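Local coordinates for protein PHOX (PDB 4A9V) that catalyses phosphate monoester hydrolysis as an alkaline phosphatase, using an iron-calcium cofactor held in a beta-propeller, at residues V262-N274 and Q364-S376. Numbering follows the deposited sequence.
Sequences VKRTALGRFKHEN and QAEVLIHARLAAS. With CA (calcium ion), chain Q; FEO (mu-oxo-diiron), chain S; EDO (1,2-ethanediol), chain H; EDO (1,2-ethanediol), chain M.
Arg269 meets Leu368 and Ile369 where helix 364-369 gives way to helix 371-377. Its backbone N gives a hydrogen bond to Leu368 O (3.0 Å). Arg269 CB lies 3.5 Å from both Leu368 O and Ile369 O; CG passes alongside Ile369 O, CD comes to 3.5 Å of it, NE and CZ lie farther off, and NH1 makes a 2.9 Å hydrogen bond to the same oxygen, fairly straight at 154°. With CG anti to the backbone N (chi1 174°), the extended chain carries NE beyond Ile369 O, and the turn at the last torsion (chi4 -86°) swings NH1 back onto it, the oxygen at the guanidinium edge and in its plane. NE and NH2 are hydrogen-bonded outside the two segments. Arginine suits the place: its aliphatic stem packs on the helix end while its tip supplies a donor. An alanine here would keep the backbone bond but would probably leave Ile369 O without this donor and open a gap beside the turn.

Nearer strand 262-264, Leu368 lays both methyls against the carbonyls of Thr265 and Ala266. Gly268 has positive phi, where a CB would jam against the preceding carbonyl. The small Ala371 lets the loop come close, its CB 3.7 Å from Arg269 O and at the Phe270 ring edge. Arg372 NH2 lies 3.5 Å from Lys271 CG; Glu293 makes salt bridges with Lys271 NZ and Arg372 NH2, probably offsetting their like charges, while Tyr216 also partners Lys271 NZ and Asp291 holds Arg372 NE. Within the loop, His272 NE2 hydrogen-bonds to Gly268 O while its ring packs on one face of Phe270. The junction of the two helices thus packs against the loop leading to Glu273, whose carboxylate bridges iron and calcium in the PhoX beta-propeller's metal site.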
loop_
_atom_site.group_PDB
_atom_site.type_symbol
_atom_site.label_atom_id
_atom_site.label_comp_id
_atom_site.label_asym_id
_atom_site.label_seq_id
_atom_site.Cartn_x
_atom_site.Cartn_y
_atom_site.Cartn_z
ATOM N N VAL A 262 -7.111 15.132 5.308
ATOM C CA VAL A 262 -6.187 16.153 4.829
ATOM C C VAL A 262 -5.094 15.523 3.971
ATOM O O VAL A 262 -4.354 14.651 4.431
ATOM C CB VAL A 262 -5.512 16.889 5.999
ATOM C CG1 VAL A 262 -4.628 18.007 5.468
ATOM C CG2 VAL A 262 -6.545 17.434 6.972
ATOM N N LYS A 263 -4.950 16.021 2.744
ATOM C CA LYS A 263 -3.834 15.634 1.881
ATOM C C LYS A 263 -2.578 16.385 2.298
ATOM O O LYS A 263 -2.554 17.617 2.323
ATOM C CB LYS A 263 -4.170 15.894 0.416
ATOM C CG LYS A 263 -5.479 15.241 -0.008
ATOM C CD LYS A 263 -5.465 14.720 -1.437
ATOM C CE LYS A 263 -6.782 14.038 -1.766
ATOM N NZ LYS A 263 -6.785 13.391 -3.107
ATOM N N ARG A 264 -1.547 15.634 2.668
ATOM C CA ARG A 264 -0.355 16.195 3.293
ATOM C C ARG A 264 0.732 16.401 2.229
ATOM O O ARG A 264 1.552 15.519 1.971
ATOM C CB ARG A 264 0.136 15.275 4.413
ATOM C CG ARG A 264 -0.846 15.157 5.568
ATOM C CD ARG A 264 -1.032 16.479 6.297
ATOM N NE ARG A 264 -1.890 16.341 7.469
ATOM C CZ ARG A 264 -2.322 17.357 8.207
ATOM N NH1 ARG A 264 -1.923 18.594 7.943
ATOM N NH2 ARG A 264 -3.145 17.133 9.214
ATOM N N THR A 265 0.727 17.568 1.592
ATOM C CA THR A 265 1.586 17.788 0.438
ATOM C C THR A 265 3.085 17.832 0.764
ATOM O O THR A 265 3.904 17.626 -0.131
ATOM C CB THR A 265 1.179 19.020 -0.398
ATOM O OG1 THR A 265 1.351 20.224 0.364
ATOM C CG2 THR A 265 -0.263 18.897 -0.882
ATOM N N ALA A 266 3.457 18.057 2.024
ATOM C CA ALA A 266 4.871 18.032 2.387
ATOM C C ALA A 266 5.510 16.666 2.156
ATOM O O ALA A 266 6.731 16.564 2.073
ATOM C CB ALA A 266 5.078 18.470 3.829
ATOM N N LEU A 267 4.700 15.613 2.079
ATOM C CA LEU A 267 5.214 14.258 1.890
ATOM C C LEU A 267 5.367 13.891 0.411
ATOM O O LEU A 267 5.870 12.815 0.092
ATOM C CB LEU A 267 4.332 13.234 2.618
ATOM C CG LEU A 267 4.603 13.050 4.115
ATOM C CD1 LEU A 267 4.423 14.339 4.912
ATOM C CD2 LEU A 267 3.710 11.950 4.674
ATOM N N GLY A 268 5.053 14.828 -0.484
ATOM C CA GLY A 268 5.353 14.662 -1.903
ATOM C C GLY A 268 4.269 13.933 -2.682
ATOM O O GLY A 268 3.460 13.200 -2.102
ATOM N N ARG A 269 4.265 14.145 -3.995
ATOM C CA ARG A 269 3.294 13.532 -4.894
ATOM C C ARG A 269 3.985 12.494 -5.769
ATOM O O ARG A 269 4.968 12.800 -6.451
ATOM C CB ARG A 269 2.638 14.603 -5.776
ATOM C CG ARG A 269 1.725 14.037 -6.847
ATOM C CD ARG A 269 0.910 15.144 -7.483
ATOM N NE ARG A 269 0.272 14.725 -8.726
ATOM C CZ ARG A 269 0.850 14.759 -9.921
ATOM N NH1 ARG A 269 2.103 15.161 -10.060
ATOM N NH2 ARG A 269 0.185 14.319 -10.976
ATOM N N PHE A 270 3.479 11.267 -5.724
ATOM C CA PHE A 270 3.980 10.137 -6.497
ATOM C C PHE A 270 3.008 8.977 -6.248
ATOM O O PHE A 270 1.916 9.199 -5.720
ATOM C CB PHE A 270 5.469 9.797 -6.190
ATOM C CG PHE A 270 5.812 9.667 -4.720
ATOM C CD1 PHE A 270 5.730 8.440 -4.078
ATOM C CD2 PHE A 270 6.442 10.711 -4.056
ATOM C CE1 PHE A 270 6.178 8.286 -2.780
ATOM C CE2 PHE A 270 6.893 10.563 -2.764
ATOM C CZ PHE A 270 6.790 9.345 -2.135
ATOM N N LYS A 271 3.325 7.788 -6.748
ATOM C CA LYS A 271 2.406 6.665 -6.639
ATOM C C LYS A 271 2.683 5.913 -5.330
ATOM O O LYS A 271 3.409 4.918 -5.286
ATOM C CB LYS A 271 2.482 5.790 -7.892
ATOM C CG LYS A 271 2.095 6.585 -9.118
ATOM C CD LYS A 271 1.986 5.779 -10.396
ATOM C CE LYS A 271 1.778 6.722 -11.569
ATOM N NZ LYS A 271 1.733 6.020 -12.877
ATOM N N HIS A 272 2.202 6.509 -4.242
ATOM C CA HIS A 272 2.534 6.062 -2.892
ATOM C C HIS A 272 2.004 4.677 -2.623
ATOM O O HIS A 272 0.800 4.449 -2.731
ATOM C CB HIS A 272 1.896 6.999 -1.874
ATOM C CG HIS A 272 2.509 8.368 -1.819
ATOM N ND1 HIS A 272 3.549 8.655 -1.003
ATOM C CD2 HIS A 272 2.160 9.552 -2.442
ATOM C CE1 HIS A 272 3.854 9.955 -1.114
ATOM N NE2 HIS A 272 3.013 10.505 -1.992
ATOM N N GLU A 273 2.860 3.793 -2.111
ATOM C CA GLU A 273 2.418 2.480 -1.645
ATOM C C GLU A 273 1.996 2.553 -0.177
ATOM O O GLU A 273 0.808 2.507 0.131
ATOM C CB GLU A 273 3.495 1.427 -1.848
ATOM C CG GLU A 273 3.015 0.033 -1.467
ATOM C CD GLU A 273 2.453 -0.760 -2.629
ATOM O OE1 GLU A 273 2.699 -0.353 -3.793
ATOM O OE2 GLU A 273 1.804 -1.805 -2.366
ATOM N N ASN A 274 2.959 2.655 0.740
ATOM C CA ASN A 274 2.646 2.812 2.162
ATOM C C ASN A 274 3.485 3.914 2.796
ATOM O O ASN A 274 4.215 4.639 2.125
ATOM C CB ASN A 274 2.701 1.468 2.941
ATOM C CG ASN A 274 4.064 1.162 3.542
ATOM O OD1 ASN A 274 5.108 1.490 2.974
ATOM N ND2 ASN A 274 4.062 0.403 4.634
ATOM N N GLN A 364 8.927 25.662 -3.853
ATOM C CA GLN A 364 8.914 24.394 -3.144
ATOM C C GLN A 364 7.630 23.615 -3.420
ATOM O O GLN A 364 7.659 22.392 -3.493
ATOM C CB GLN A 364 9.096 24.623 -1.644
ATOM C CG GLN A 364 9.092 23.343 -0.818
ATOM C CD GLN A 364 10.230 22.398 -1.158
ATOM O OE1 GLN A 364 11.153 22.742 -1.893
ATOM N NE2 GLN A 364 10.194 21.209 -0.565
ATOM N N ALA A 365 6.521 24.306 -3.660
ATOM C CA ALA A 365 5.290 23.606 -4.020
ATOM C C ALA A 365 5.496 22.738 -5.253
ATOM O O ALA A 365 5.056 21.587 -5.296
ATOM C CB ALA A 365 4.166 24.598 -4.252
ATOM N N GLU A 366 6.154 23.288 -6.267
ATOM C CA GLU A 366 6.407 22.528 -7.488
ATOM C C GLU A 366 7.346 21.346 -7.281
ATOM O O GLU A 366 7.189 20.309 -7.914
ATOM C CB GLU A 366 6.943 23.452 -8.580
ATOM C CG GLU A 366 5.913 24.471 -9.030
ATOM C CD GLU A 366 6.291 25.216 -10.298
ATOM O OE1 GLU A 366 7.367 24.954 -10.879
ATOM O OE2 GLU A 366 5.444 26.000 -10.776
ATOM N N VAL A 367 8.320 21.502 -6.392
ATOM C CA VAL A 367 9.182 20.393 -6.009
ATOM C C VAL A 367 8.352 19.221 -5.491
ATOM O O VAL A 367 8.617 18.066 -5.825
ATOM C CB VAL A 367 10.227 20.835 -4.964
ATOM C CG1 VAL A 367 11.054 19.649 -4.494
ATOM C CG2 VAL A 367 11.125 21.920 -5.542
ATOM N N LEU A 368 7.347 19.518 -4.677
ATOM C CA LEU A 368 6.528 18.475 -4.064
ATOM C C LEU A 368 5.527 17.870 -5.057
ATOM O O LEU A 368 5.381 16.649 -5.140
ATOM C CB LEU A 368 5.798 19.044 -2.847
ATOM C CG LEU A 368 6.725 19.501 -1.719
ATOM C CD1 LEU A 368 5.951 20.349 -0.725
ATOM C CD2 LEU A 368 7.387 18.314 -1.046
ATOM N N ILE A 369 4.867 18.718 -5.839
ATOM C CA ILE A 369 3.906 18.256 -6.835
ATOM C C ILE A 369 4.615 17.384 -7.877
ATOM O O ILE A 369 4.054 16.405 -8.369
ATOM C CB ILE A 369 3.189 19.457 -7.488
ATOM C CG1 ILE A 369 2.377 20.234 -6.444
ATOM C CG2 ILE A 369 2.288 18.999 -8.625
ATOM C CD1 ILE A 369 1.958 21.618 -6.900
ATOM N N HIS A 370 5.853 17.753 -8.196
ATOM C CA HIS A 370 6.668 17.045 -9.177
ATOM C C HIS A 370 7.862 16.397 -8.526
ATOM O O HIS A 370 8.965 16.379 -9.077
ATOM C CB HIS A 370 7.096 18.007 -10.276
ATOM C CG HIS A 370 5.940 18.545 -11.064
ATOM N ND1 HIS A 370 5.975 19.730 -11.703
ATOM C CD2 HIS A 370 4.695 17.988 -11.337
ATOM C CE1 HIS A 370 4.805 19.928 -12.337
ATOM N NE2 HIS A 370 4.020 18.865 -12.104
ATOM N N ALA A 371 7.620 15.716 -7.411
ATOM C CA ALA A 371 8.693 15.100 -6.644
ATOM C C ALA A 371 9.513 14.115 -7.477
ATOM O O ALA A 371 10.722 14.019 -7.292
ATOM C CB ALA A 371 8.131 14.423 -5.413
ATOM N N ARG A 372 8.872 13.371 -8.380
ATOM C CA ARG A 372 9.612 12.428 -9.213
ATOM C C ARG A 372 10.695 13.157 -10.004
ATOM O O ARG A 372 11.802 12.644 -10.175
ATOM C CB ARG A 372 8.671 11.717 -10.187
ATOM C CG ARG A 372 7.821 10.623 -9.565
ATOM C CD ARG A 372 7.028 9.881 -10.627
ATOM N NE ARG A 372 6.418 8.682 -10.088
ATOM C CZ ARG A 372 5.776 7.780 -10.813
ATOM N NH1 ARG A 372 5.554 7.978 -12.109
ATOM N NH2 ARG A 372 5.390 6.655 -10.241
ATOM N N LEU A 373 10.330 14.285 -10.603
ATOM C CA LEU A 373 11.257 15.049 -11.424
ATOM C C LEU A 373 12.382 15.620 -10.577
ATOM O O LEU A 373 13.527 15.651 -11.001
ATOM C CB LEU A 373 10.526 16.176 -12.155
ATOM C CG LEU A 373 9.599 15.696 -13.268
ATOM C CD1 LEU A 373 8.896 16.888 -13.899
ATOM C CD2 LEU A 373 10.373 14.930 -14.330
ATOM N N ALA A 374 12.052 16.104 -9.385
ATOM C CA ALA A 374 13.068 16.663 -8.500
ATOM C C ALA A 374 14.051 15.572 -8.066
ATOM O O ALA A 374 15.264 15.793 -8.015
ATOM C CB ALA A 374 12.413 17.315 -7.290
ATOM N N ALA A 375 13.533 14.382 -7.774
ATOM C CA ALA A 375 14.372 13.273 -7.355
ATOM C C ALA A 375 15.316 12.820 -8.481
ATOM O O ALA A 375 16.454 12.430 -8.229
ATOM C CB ALA A 375 13.504 12.119 -6.879
ATOM N N SER A 376 14.866 12.899 -9.728
ATOM C CA SER A 376 15.760 12.623 -10.844
ATOM C C SER A 376 16.886 13.652 -10.923
ATOM O O SER A 376 18.035 13.301 -11.170
ATOM C CB SER A 376 14.993 12.582 -12.164
ATOM O OG SER A 376 14.147 11.445 -12.235
HETATM CA CA CA Q . 0.582 -3.576 -3.212
HETATM FE FE1 FEO S . -1.419 -0.956 -4.801
HETATM FE FE2 FEO S . 1.981 -1.202 -5.470
HETATM O O FEO S . 0.257 -1.936 -5.005
HETATM C C1 EDO H . 7.902 21.579 4.304
HETATM O O1 EDO H . 8.430 22.318 5.425
HETATM C C2 EDO H . 8.744 21.863 3.064
HETATM O O2 EDO H . 8.271 21.119 1.931
HETATM C C1 EDO M . -6.550 14.076 10.392
HETATM O O1 EDO M . -6.437 14.152 11.818
HETATM C C2 EDO M . -5.521 15.007 9.759
HETATM O O2 EDO M . -4.929 15.815 10.785
HETATM O O HOH W 1 -2.064 -2.777 -3.836
HETATM O O HOH W 2 -0.678 -2.681 -1.230
HETATM O O HOH W 3 -0.694 -5.471 -2.223
HETATM O O HOH W 4 -0.343 -4.690 -5.405
HETATM O O HOH W 5 -1.767 -1.989 -6.793
#